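Hyaluronidase (PDB 5DIY) probably acts as a family 84 glycoside hydrolase (O-GlcNAcase), removing N-acetylglucosamine from modified proteins, here in a mutant form with the sugar bound. Local coordinates at residues Q44-H48 and R49-R53; A322-T325 and N326-K329. One frame throughout, in Å; residues are numbered along the deposited sequence.

In the fold
Contacts 1 and 2 lie on opposite sides of the chain's centre, their own centres 46 Å apart, and no atom of one comes nearer than about 31 Å to the other. Contact 1 (44-53) is an irregular turn following strand 37-40 of the closed eight-stranded barrel, near the sugar site; contact 2 (322-329) is the opening of helix 322-336, beyond the barrel and away from that site. Both are partly buried, with two buried residues each. In contact 1 one carbonyl takes two unequal bonds, and Asp45 and His48 find their main polar partners in Tyr40 and Ala81, outside it, whereas contact 2 repeats regular helical bonds and packs its apolar side chains against helices 340-362 and 440-451.

Contact 1: Q44-H48 and R49-R53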
loop_
_atom_site.group_PDB
_atom_site.type_symbol
_atom_site.label_atom_id
_atom_site.label_comp_id
_atom_site.label_asym_id
_atom_site.label_seq_id
_atom_site.Cartn_x
_atom_site.Cartn_y
_atom_site.Cartn_z
ATOM N N GLN C 44 11.824 6.725 -8.060
ATOM C CA GLN C 44 11.840 7.438 -9.352
ATOM C C GLN C 44 12.698 8.708 -9.387
ATOM O O GLN C 44 12.816 9.324 -10.446
ATOM C CB GLN C 44 10.416 7.781 -9.817
ATOM C CG GLN C 44 9.501 6.581 -9.960
ATOM C CD GLN C 44 9.973 5.565 -10.992
ATOM O OE1 GLN C 44 10.387 5.920 -12.097
ATOM N NE2 GLN C 44 9.898 4.292 -10.638
ATOM N N ASP C 45 13.281 9.107 -8.255
ATOM C CA ASP C 45 14.361 10.102 -8.260
ATOM C C ASP C 45 15.591 9.401 -8.838
ATOM O O ASP C 45 16.157 8.515 -8.193
ATOM C CB ASP C 45 14.632 10.629 -6.836
ATOM C CG ASP C 45 15.814 11.610 -6.761
ATOM O OD1 ASP C 45 16.473 11.892 -7.784
ATOM O OD2 ASP C 45 16.091 12.095 -5.649
ATOM N N LEU C 46 15.991 9.785 -10.052
ATOM C CA LEU C 46 17.150 9.162 -10.726
ATOM C C LEU C 46 18.434 9.244 -9.898
ATOM O O LEU C 46 19.233 8.298 -9.871
ATOM C CB LEU C 46 17.389 9.782 -12.117
ATOM C CG LEU C 46 16.476 9.314 -13.259
ATOM C CD1 LEU C 46 16.741 10.137 -14.513
ATOM C CD2 LEU C 46 16.655 7.825 -13.546
ATOM N N TYR C 47 18.601 10.365 -9.201
ATOM C CA TYR C 47 19.787 10.607 -8.375
ATOM C C TYR C 47 19.835 9.769 -7.093
ATOM O O TYR C 47 20.900 9.628 -6.486
ATOM C CB TYR C 47 19.908 12.103 -8.077
ATOM C CG TYR C 47 20.085 12.903 -9.349
ATOM C CD1 TYR C 47 21.239 12.762 -10.113
ATOM C CD2 TYR C 47 19.085 13.763 -9.815
ATOM C CE1 TYR C 47 21.416 13.467 -11.295
ATOM C CE2 TYR C 47 19.252 14.476 -10.999
ATOM C CZ TYR C 47 20.422 14.322 -11.734
ATOM O OH TYR C 47 20.614 15.013 -12.907
ATOM N N HIS C 48 18.694 9.216 -6.687
ATOM C CA HIS C 48 18.648 8.245 -5.587
ATOM C C HIS C 48 19.181 6.857 -5.994
ATOM O O HIS C 48 19.755 6.141 -5.154
ATOM C CB HIS C 48 17.218 8.136 -5.027
ATOM C CG HIS C 48 17.038 7.025 -4.045
ATOM N ND1 HIS C 48 17.528 7.082 -2.760
ATOM C CD2 HIS C 48 16.445 5.816 -4.172
ATOM C CE1 HIS C 48 17.236 5.957 -2.133
ATOM N NE2 HIS C 48 16.578 5.173 -2.967
ATOM N N ARG C 49 19.007 6.483 -7.265
ATOM C CA ARG C 49 19.183 5.088 -7.680
ATOM C C ARG C 49 20.049 4.893 -8.930
ATOM O O ARG C 49 21.228 4.584 -8.796
ATOM C CB ARG C 49 17.813 4.417 -7.808
ATOM C CG ARG C 49 17.848 2.900 -7.864
ATOM C CD ARG C 49 16.578 2.312 -7.265
ATOM N NE ARG C 49 16.552 0.849 -7.333
ATOM C CZ ARG C 49 16.009 0.119 -8.309
ATOM N NH1 ARG C 49 15.426 0.681 -9.369
ATOM N NH2 ARG C 49 16.056 -1.209 -8.227
ATOM N N GLU C 50 19.501 5.094 -10.131
ATOM C CA GLU C 50 20.227 4.742 -11.364
ATOM C C GLU C 50 21.441 5.633 -11.556
ATOM O O GLU C 50 22.536 5.141 -11.840
ATOM C CB GLU C 50 19.330 4.817 -12.605
ATOM C CG GLU C 50 18.274 3.719 -12.687
ATOM C CD GLU C 50 16.954 4.086 -12.030
ATOM O OE1 GLU C 50 16.927 4.976 -11.151
ATOM O OE2 GLU C 50 15.931 3.473 -12.392
ATOM N N LEU C 51 21.237 6.937 -11.377
ATOM C CA LEU C 51 22.313 7.928 -11.430
ATOM C C LEU C 51 22.802 8.296 -10.022
ATOM O O LEU C 51 23.002 9.468 -9.711
ATOM C CB LEU C 51 21.828 9.179 -12.187
ATOM C CG LEU C 51 21.280 8.966 -13.609
ATOM C CD1 LEU C 51 21.067 10.309 -14.303
ATOM C CD2 LEU C 51 22.193 8.081 -14.447
ATOM N N TRP C 52 23.026 7.283 -9.186
ATOM C CA TRP C 52 23.496 7.494 -7.809
ATOM C C TRP C 52 24.869 8.170 -7.697
ATOM O O TRP C 52 25.153 8.815 -6.695
ATOM C CB TRP C 52 23.507 6.177 -7.028
ATOM C CG TRP C 52 24.571 5.188 -7.415
ATOM C CD1 TRP C 52 24.462 4.167 -8.315
ATOM C CD2 TRP C 52 25.895 5.109 -6.880
ATOM N NE1 TRP C 52 25.637 3.459 -8.374
ATOM C CE2 TRP C 52 26.537 4.020 -7.505
ATOM C CE3 TRP C 52 26.607 5.862 -5.935
ATOM C CZ2 TRP C 52 27.852 3.658 -7.210
ATOM C CZ3 TRP C 52 27.917 5.503 -5.644
ATOM C CH2 TRP C 52 28.525 4.412 -6.281
ATOM N N ARG C 53 25.713 7.998 -8.711
ATOM C CA ARG C 53 27.021 8.656 -8.748
ATOM C C ARG C 53 26.936 10.165 -8.990
ATOM O O ARG C 53 27.815 10.900 -8.553
ATOM C CB ARG C 53 27.918 8.014 -9.806
ATOM C CG ARG C 53 28.267 6.571 -9.497
ATOM C CD ARG C 53 29.187 5.997 -10.557
ATOM N NE ARG C 53 29.376 4.557 -10.394
ATOM C CZ ARG C 53 28.530 3.615 -10.809
ATOM N NH1 ARG C 53 27.389 3.921 -11.432
ATOM N NH2 ARG C 53 28.826 2.335 -10.596
#
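The carbonyl O of Leu46 is the acceptor of both hydrogen bonds that join 44-48 to 49-53, and Asp45, just ahead of it, sets up the turn. Asp45 OD1 accepts the backbone N of Tyr47 at 3.0 Å, an Asx turn in which the donor stands above the carboxylate plane, 48° out of it. OD2 of the same carboxylate is held by the hydroxyls of Tyr40 and Tyr56, which would fix its rotation. At Leu46, Leu51 N reaches O at 2.9 Å and Arg49 N at 3.2 Å; the two donors come from opposite faces of the carbonyl plane, and the second stands well above it. The Leu46 side chain meets Glu50 through CD2, 3.7 Å from OE1, the Glu50 chain being folded at chi2 (90°), while Leu46 CB packs 4.2 Å from Leu51 CG. These bonds, from donors three and five residues on, close an irregular turn in the loop between strand 37-40 and helix 58-73 of the TIM barrel; Lys43, just before this segment, binds N-acetylglucosamine. The ring of Tyr47 brings CD1 to 4.2 Å from Leu51 CB, the two side chains running at a slant to each other; the backbone O of Tyr47 accepts a hydrogen bond from Lys102 NZ, as does O of Trp52. At His48, chi1 of 171° lays CG beside the residue's own carbonyl carbon, which keeps the ring close to Arg49, CG being 3.8 Å from Arg49 N, while ND1 is hydrogen-bonded to Ala81 O. From Arg49 an extended side chain leads off to within about 4 Å, side chain to side chain, of Asn120, the engineered replacement for the predicted proton donor.

Contact 2: A322-T325 and N326-K329; sequences AYLT and NLFK
With CG of Tyr323 anti to its backbone N (chi1 178°) and CG of Leu327 placed likewise (chi1 -175°), the two side chains run alongside each other, pointing the same way. Leu327 CD1 accordingly lies 3.9 Å from Tyr323 CE1, and it approaches the hydroxyl end of the ring equally closely. That hydroxyl is bonded to Glu350, whose side chain also touches Leu327, so helix 340-362 packs against this pair. Leu324 and Phe328 form a second pair four residues apart, again side by side: CD2 of Leu324 lies 3.8 Å from CE2 of Phe328 and scarcely farther from CZ. Both pairs project from the first turns of helix 322-336, a regular alpha-helix by its four successive i to i+4 bonds. Asn326 N to Ala322 O is 2.9 Å with an N-H...O angle of 170°. Phe328 N to Leu324 O is 3.0 Å and nearly as straight; Leu327 N to Tyr323 O is more bent. Lys329 N to Thr325 O is the longest of the four, 3.3 Å. Residues Leu324 and Phe328 are buried where helix 440-451 covers them: Val440 touches both, and Phe444 stacks on the Phe328 ring. On the flank carrying Asn326, that residue's side chain folds back over the Ala322 carbonyl, with CG 3.2 Å from Ala322 O, but its amide is not suitably angled to bond there. Thr325 OG1 is hydrogen-bonded to Pro321 O, just ahead of the helix.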
loop_
_atom_site.group_PDB
_atom_site.type_symbol
_atom_site.label_atom_id
_atom_site.label_comp_id
_atom_site.label_asym_id
_atom_site.label_seq_id
_atom_site.Cartn_x
_atom_site.Cartn_y
_atom_site.Cartn_z
ATOM N N ALA C 322 -15.697 -8.268 2.043
ATOM C CA ALA C 322 -16.489 -9.270 2.770
ATOM C C ALA C 322 -17.964 -8.896 2.884
ATOM O O ALA C 322 -18.836 -9.739 2.654
ATOM C CB ALA C 322 -15.892 -9.535 4.147
ATOM N N TYR C 323 -18.241 -7.634 3.213
ATOM C CA TYR C 323 -19.622 -7.172 3.373
ATOM C C TYR C 323 -20.451 -7.411 2.108
ATOM O O TYR C 323 -21.531 -7.993 2.176
ATOM C CB TYR C 323 -19.669 -5.692 3.790
ATOM C CG TYR C 323 -21.073 -5.125 3.936
ATOM C CD1 TYR C 323 -21.779 -4.664 2.821
ATOM C CD2 TYR C 323 -21.691 -5.042 5.181
ATOM C CE1 TYR C 323 -23.052 -4.141 2.941
ATOM C CE2 TYR C 323 -22.970 -4.524 5.310
ATOM C CZ TYR C 323 -23.647 -4.074 4.185
ATOM O OH TYR C 323 -24.914 -3.549 4.292
ATOM N N LEU C 324 -19.954 -6.971 0.955
ATOM C CA LEU C 324 -20.727 -7.137 -0.280
ATOM C C LEU C 324 -20.774 -8.593 -0.742
ATOM O O LEU C 324 -21.800 -9.034 -1.264
ATOM C CB LEU C 324 -20.254 -6.190 -1.393
ATOM C CG LEU C 324 -20.859 -4.770 -1.347
ATOM C CD1 LEU C 324 -20.345 -3.946 -2.517
ATOM C CD2 LEU C 324 -22.387 -4.766 -1.338
ATOM N N THR C 325 -19.690 -9.337 -0.530
ATOM C CA THR C 325 -19.666 -10.769 -0.841
ATOM C C THR C 325 -20.787 -11.496 -0.096
ATOM O O THR C 325 -21.566 -12.233 -0.710
ATOM C CB THR C 325 -18.303 -11.407 -0.505
ATOM O OG1 THR C 325 -17.302 -10.837 -1.347
ATOM C CG2 THR C 325 -18.312 -12.912 -0.718
ATOM N N ASN C 326 -20.881 -11.252 1.209
ATOM C CA ASN C 326 -21.932 -11.852 2.029
ATOM C C ASN C 326 -23.325 -11.374 1.617
ATOM O O ASN C 326 -24.264 -12.173 1.534
ATOM C CB ASN C 326 -21.700 -11.559 3.519
ATOM C CG ASN C 326 -20.424 -12.190 4.058
ATOM O OD1 ASN C 326 -19.924 -13.175 3.529
ATOM N ND2 ASN C 326 -19.890 -11.609 5.115
ATOM N N LEU C 327 -23.458 -10.077 1.349
ATOM C CA LEU C 327 -24.765 -9.503 1.028
ATOM C C LEU C 327 -25.376 -10.095 -0.237
ATOM O O LEU C 327 -26.563 -10.436 -0.245
ATOM C CB LEU C 327 -24.685 -7.978 0.916
ATOM C CG LEU C 327 -26.042 -7.285 0.693
ATOM C CD1 LEU C 327 -26.222 -6.084 1.613
ATOM C CD2 LEU C 327 -26.225 -6.863 -0.763
ATOM N N PHE C 328 -24.578 -10.217 -1.299
ATOM C CA PHE C 328 -25.104 -10.720 -2.578
ATOM C C PHE C 328 -25.397 -12.219 -2.530
ATOM O O PHE C 328 -26.346 -12.678 -3.155
ATOM C CB PHE C 328 -24.184 -10.365 -3.757
ATOM C CG PHE C 328 -24.111 -8.886 -4.057
ATOM C CD1 PHE C 328 -25.269 -8.120 -4.213
ATOM C CD2 PHE C 328 -22.883 -8.258 -4.214
ATOM C CE1 PHE C 328 -25.200 -6.765 -4.485
ATOM C CE2 PHE C 328 -22.804 -6.902 -4.502
ATOM C CZ PHE C 328 -23.965 -6.153 -4.636
ATOM N N LYS C 329 -24.588 -12.972 -1.790
ATOM C CA LYS C 329 -24.903 -14.366 -1.476
ATOM C C LYS C 329 -26.249 -14.478 -0.728
ATOM O O LYS C 329 -27.079 -15.342 -1.040
ATOM C CB LYS C 329 -23.769 -14.992 -0.660
ATOM C CG LYS C 329 -23.983 -16.442 -0.244
ATOM C CD LYS C 329 -22.892 -16.906 0.715
ATOM C CE LYS C 329 -23.346 -18.098 1.550
ATOM N NZ LYS C 329 -23.585 -19.311 0.723
#